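Local coordinates for probable arabinosyltransferase B (Mycobacterium tuberculosis H37Rv, PDB 7BVF), which transfers arabinose units to build the arabinan of the cell-wall arabinogalactan, at residues L777-F788 against Q854-Y863. Numbering follows the deposited sequence.
Sequences LGPLGGVNPVGF and QQSTLVSAWY
Leu858 CB rests over one face of the Phe788 ring, 3.7 Å from the ring centroid and 18° off the ring normal, which meets the geometry of a CH-pi contact. CG of Leu858, anti to the backbone N (chi1 174°), turns the branch toward the loop, where CD1 lies 4.1 Å from Leu777 CD2 and passes the carbonyl O of Leu780. Ser856 CB comes up obliquely to the same ring, 3.7 Å from Phe788 CE1. Beyond it, Val786 CG1 meets Thr857 CG2 at 3.7 Å.

Polar links are few and bent. Thr857 N donates to Val786 O at 3.1 Å, with an angle of only 133° at the hydrogen, and Ala861 N reaches Pro779 O in a similarly weak bond. Between them, Ser860 CA makes a CA-H...O contact of 3.5 Å with Leu780 O.

A type II turn from Pro785 to Phe788 shapes the approach, closed by Phe788 N to Pro785 O at 3.3 Å. Its third residue, Gly787, has a positive phi and places its CA 3.6 Å from Ser856 OG. Strand 858-859 in turn pairs with strand 945-950 through Leu858 to Ala950, while Ala845 touches Leu777, Leu780, Phe788 and Leu858. Ser856 also bonds through its backbone to Asp952, a ligand of the calcium ion.

The contact thus lays the loop between strands 753-756 and 797-798 along residues 856-863, which include strand 858-859, within the EmbC C-terminal domain. Side chains packed against each other and against the loop backbone, with two weak bonds, are consistent with an irregular loop-to-strand contact.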
# COMPACT_ATOMS: atom_id res chain seq x y z
N LEU A 777 13.83 -34.25 35.75
CA LEU A 777 13.08 -33.06 35.41
C LEU A 777 12.34 -32.46 36.60
O LEU A 777 11.85 -31.33 36.50
CB LEU A 777 12.08 -33.36 34.28
CG LEU A 777 11.70 -32.21 33.35
CD1 LEU A 777 12.90 -31.78 32.54
CD2 LEU A 777 10.58 -32.62 32.42
N GLY A 778 12.26 -33.17 37.72
CA GLY A 778 11.69 -32.64 38.93
C GLY A 778 10.23 -32.97 39.09
O GLY A 778 9.70 -33.88 38.44
N PRO A 779 9.54 -32.24 39.98
CA PRO A 779 8.08 -32.43 40.09
C PRO A 779 7.31 -31.90 38.90
O PRO A 779 6.19 -32.37 38.66
CB PRO A 779 7.73 -31.65 41.37
CG PRO A 779 9.02 -31.48 42.09
CD PRO A 779 10.06 -31.37 41.04
N LEU A 780 7.86 -30.94 38.16
CA LEU A 780 7.18 -30.43 36.98
C LEU A 780 7.08 -31.49 35.89
O LEU A 780 6.14 -31.46 35.08
CB LEU A 780 7.91 -29.19 36.45
CG LEU A 780 7.48 -28.60 35.12
CD1 LEU A 780 6.02 -28.21 35.14
CD2 LEU A 780 8.34 -27.41 34.78
N GLY A 781 8.01 -32.44 35.85
CA GLY A 781 7.98 -33.49 34.86
C GLY A 781 7.03 -34.61 35.22
O GLY A 781 6.25 -35.06 34.37
N GLY A 782 7.09 -35.07 36.45
CA GLY A 782 6.17 -36.09 36.92
C GLY A 782 6.68 -37.48 36.60
O GLY A 782 7.84 -37.79 36.84
N VAL A 783 5.81 -38.31 36.04
CA VAL A 783 6.13 -39.70 35.70
C VAL A 783 6.24 -39.80 34.19
O VAL A 783 5.30 -39.44 33.46
CB VAL A 783 5.07 -40.67 36.24
CG1 VAL A 783 5.36 -42.08 35.78
CG2 VAL A 783 5.00 -40.59 37.76
N ASN A 784 7.39 -40.29 33.71
CA ASN A 784 7.67 -40.47 32.29
C ASN A 784 7.45 -39.18 31.51
O ASN A 784 6.47 -39.05 30.77
CB ASN A 784 6.80 -41.59 31.71
CG ASN A 784 7.00 -42.90 32.43
OD1 ASN A 784 6.12 -43.77 32.42
ND2 ASN A 784 8.15 -43.07 33.06
N PRO A 785 8.35 -38.20 31.64
CA PRO A 785 8.15 -36.91 30.97
C PRO A 785 8.56 -36.89 29.51
O PRO A 785 8.81 -35.81 28.97
CB PRO A 785 9.01 -35.96 31.81
CG PRO A 785 10.11 -36.82 32.30
CD PRO A 785 9.54 -38.20 32.51
N VAL A 786 8.64 -38.06 28.88
CA VAL A 786 9.31 -38.28 27.59
C VAL A 786 9.04 -37.16 26.58
O VAL A 786 7.89 -36.77 26.36
CB VAL A 786 8.90 -39.64 27.00
CG1 VAL A 786 7.41 -39.71 26.76
CG2 VAL A 786 9.65 -39.91 25.71
N GLY A 787 10.11 -36.64 25.98
CA GLY A 787 10.05 -35.57 25.02
C GLY A 787 10.57 -34.24 25.53
O GLY A 787 11.10 -33.45 24.74
N PHE A 788 10.44 -33.98 26.83
CA PHE A 788 10.76 -32.69 27.42
C PHE A 788 12.17 -32.71 28.01
O PHE A 788 12.66 -33.74 28.47
CB PHE A 788 9.75 -32.33 28.51
CG PHE A 788 8.43 -31.85 27.97
CD1 PHE A 788 7.56 -32.72 27.36
CD2 PHE A 788 8.06 -30.53 28.10
CE1 PHE A 788 6.35 -32.28 26.87
CE2 PHE A 788 6.85 -30.09 27.62
CZ PHE A 788 6.00 -30.96 27.00
N GLN A 854 10.06 -35.76 17.65
CA GLN A 854 9.22 -36.85 18.14
C GLN A 854 7.94 -36.26 18.73
O GLN A 854 7.74 -35.04 18.72
CB GLN A 854 9.97 -37.71 19.16
CG GLN A 854 10.65 -36.92 20.26
CD GLN A 854 11.27 -37.81 21.30
OE1 GLN A 854 10.70 -38.83 21.68
NE2 GLN A 854 12.44 -37.42 21.79
N GLN A 855 7.07 -37.13 19.24
CA GLN A 855 5.83 -36.74 19.90
C GLN A 855 6.10 -36.65 21.39
O GLN A 855 6.44 -37.66 22.02
CB GLN A 855 4.72 -37.74 19.61
CG GLN A 855 4.07 -37.61 18.26
CD GLN A 855 2.88 -38.53 18.12
OE1 GLN A 855 2.86 -39.63 18.66
NE2 GLN A 855 1.87 -38.08 17.39
N SER A 856 5.96 -35.46 21.97
CA SER A 856 6.26 -35.30 23.38
C SER A 856 5.01 -35.51 24.22
O SER A 856 3.93 -35.79 23.72
CB SER A 856 6.87 -33.92 23.63
OG SER A 856 7.96 -33.70 22.76
N THR A 857 5.18 -35.39 25.54
CA THR A 857 4.08 -35.44 26.49
C THR A 857 4.62 -35.10 27.87
O THR A 857 5.79 -35.36 28.17
CB THR A 857 3.39 -36.80 26.52
OG1 THR A 857 2.19 -36.71 27.30
CG2 THR A 857 4.28 -37.86 27.13
N LEU A 858 3.76 -34.50 28.69
CA LEU A 858 4.14 -34.14 30.06
C LEU A 858 2.88 -34.03 30.89
O LEU A 858 1.91 -33.38 30.48
CB LEU A 858 4.93 -32.84 30.09
CG LEU A 858 5.28 -32.22 31.44
CD1 LEU A 858 6.71 -31.74 31.44
CD2 LEU A 858 4.37 -31.06 31.72
N VAL A 859 2.89 -34.66 32.06
CA VAL A 859 1.80 -34.62 33.03
C VAL A 859 2.45 -34.30 34.37
O VAL A 859 3.11 -35.16 34.97
CB VAL A 859 1.02 -35.93 33.09
CG1 VAL A 859 0.05 -35.91 34.24
CG2 VAL A 859 0.28 -36.16 31.79
N SER A 860 2.28 -33.08 34.85
CA SER A 860 2.98 -32.61 36.04
C SER A 860 2.44 -33.30 37.29
O SER A 860 1.57 -34.17 37.24
CB SER A 860 2.85 -31.10 36.15
OG SER A 860 2.98 -30.69 37.50
N ALA A 861 2.98 -32.90 38.43
CA ALA A 861 2.53 -33.40 39.72
C ALA A 861 1.36 -32.57 40.23
O ALA A 861 1.10 -31.47 39.76
CB ALA A 861 3.67 -33.37 40.74
N TRP A 862 0.65 -33.13 41.21
CA TRP A 862 -0.51 -32.45 41.79
C TRP A 862 -0.03 -31.31 42.67
O TRP A 862 0.59 -31.54 43.71
CB TRP A 862 -1.35 -33.43 42.60
CG TRP A 862 -2.20 -34.36 41.80
CD1 TRP A 862 -2.14 -35.71 41.79
CD2 TRP A 862 -3.26 -34.00 40.90
NE1 TRP A 862 -3.09 -36.23 40.95
CE2 TRP A 862 -3.79 -35.19 40.39
CE3 TRP A 862 -3.81 -32.79 40.49
CZ2 TRP A 862 -4.84 -35.21 39.48
CZ3 TRP A 862 -4.85 -32.81 39.59
CH2 TRP A 862 -5.36 -34.01 39.09
N TYR A 863 -0.31 -30.08 42.26
CA TYR A 863 0.08 -28.89 43.01
C TYR A 863 -1.08 -28.47 43.90
O TYR A 863 -2.14 -28.09 43.40
CB TYR A 863 0.49 -27.77 42.07
CG TYR A 863 1.85 -27.96 41.48
CD1 TYR A 863 2.97 -28.03 42.28
CD2 TYR A 863 2.02 -28.07 40.11
CE1 TYR A 863 4.23 -28.20 41.74
CE2 TYR A 863 3.27 -28.25 39.56
CZ TYR A 863 4.37 -28.31 40.39
OH TYR A 863 5.62 -28.48 39.85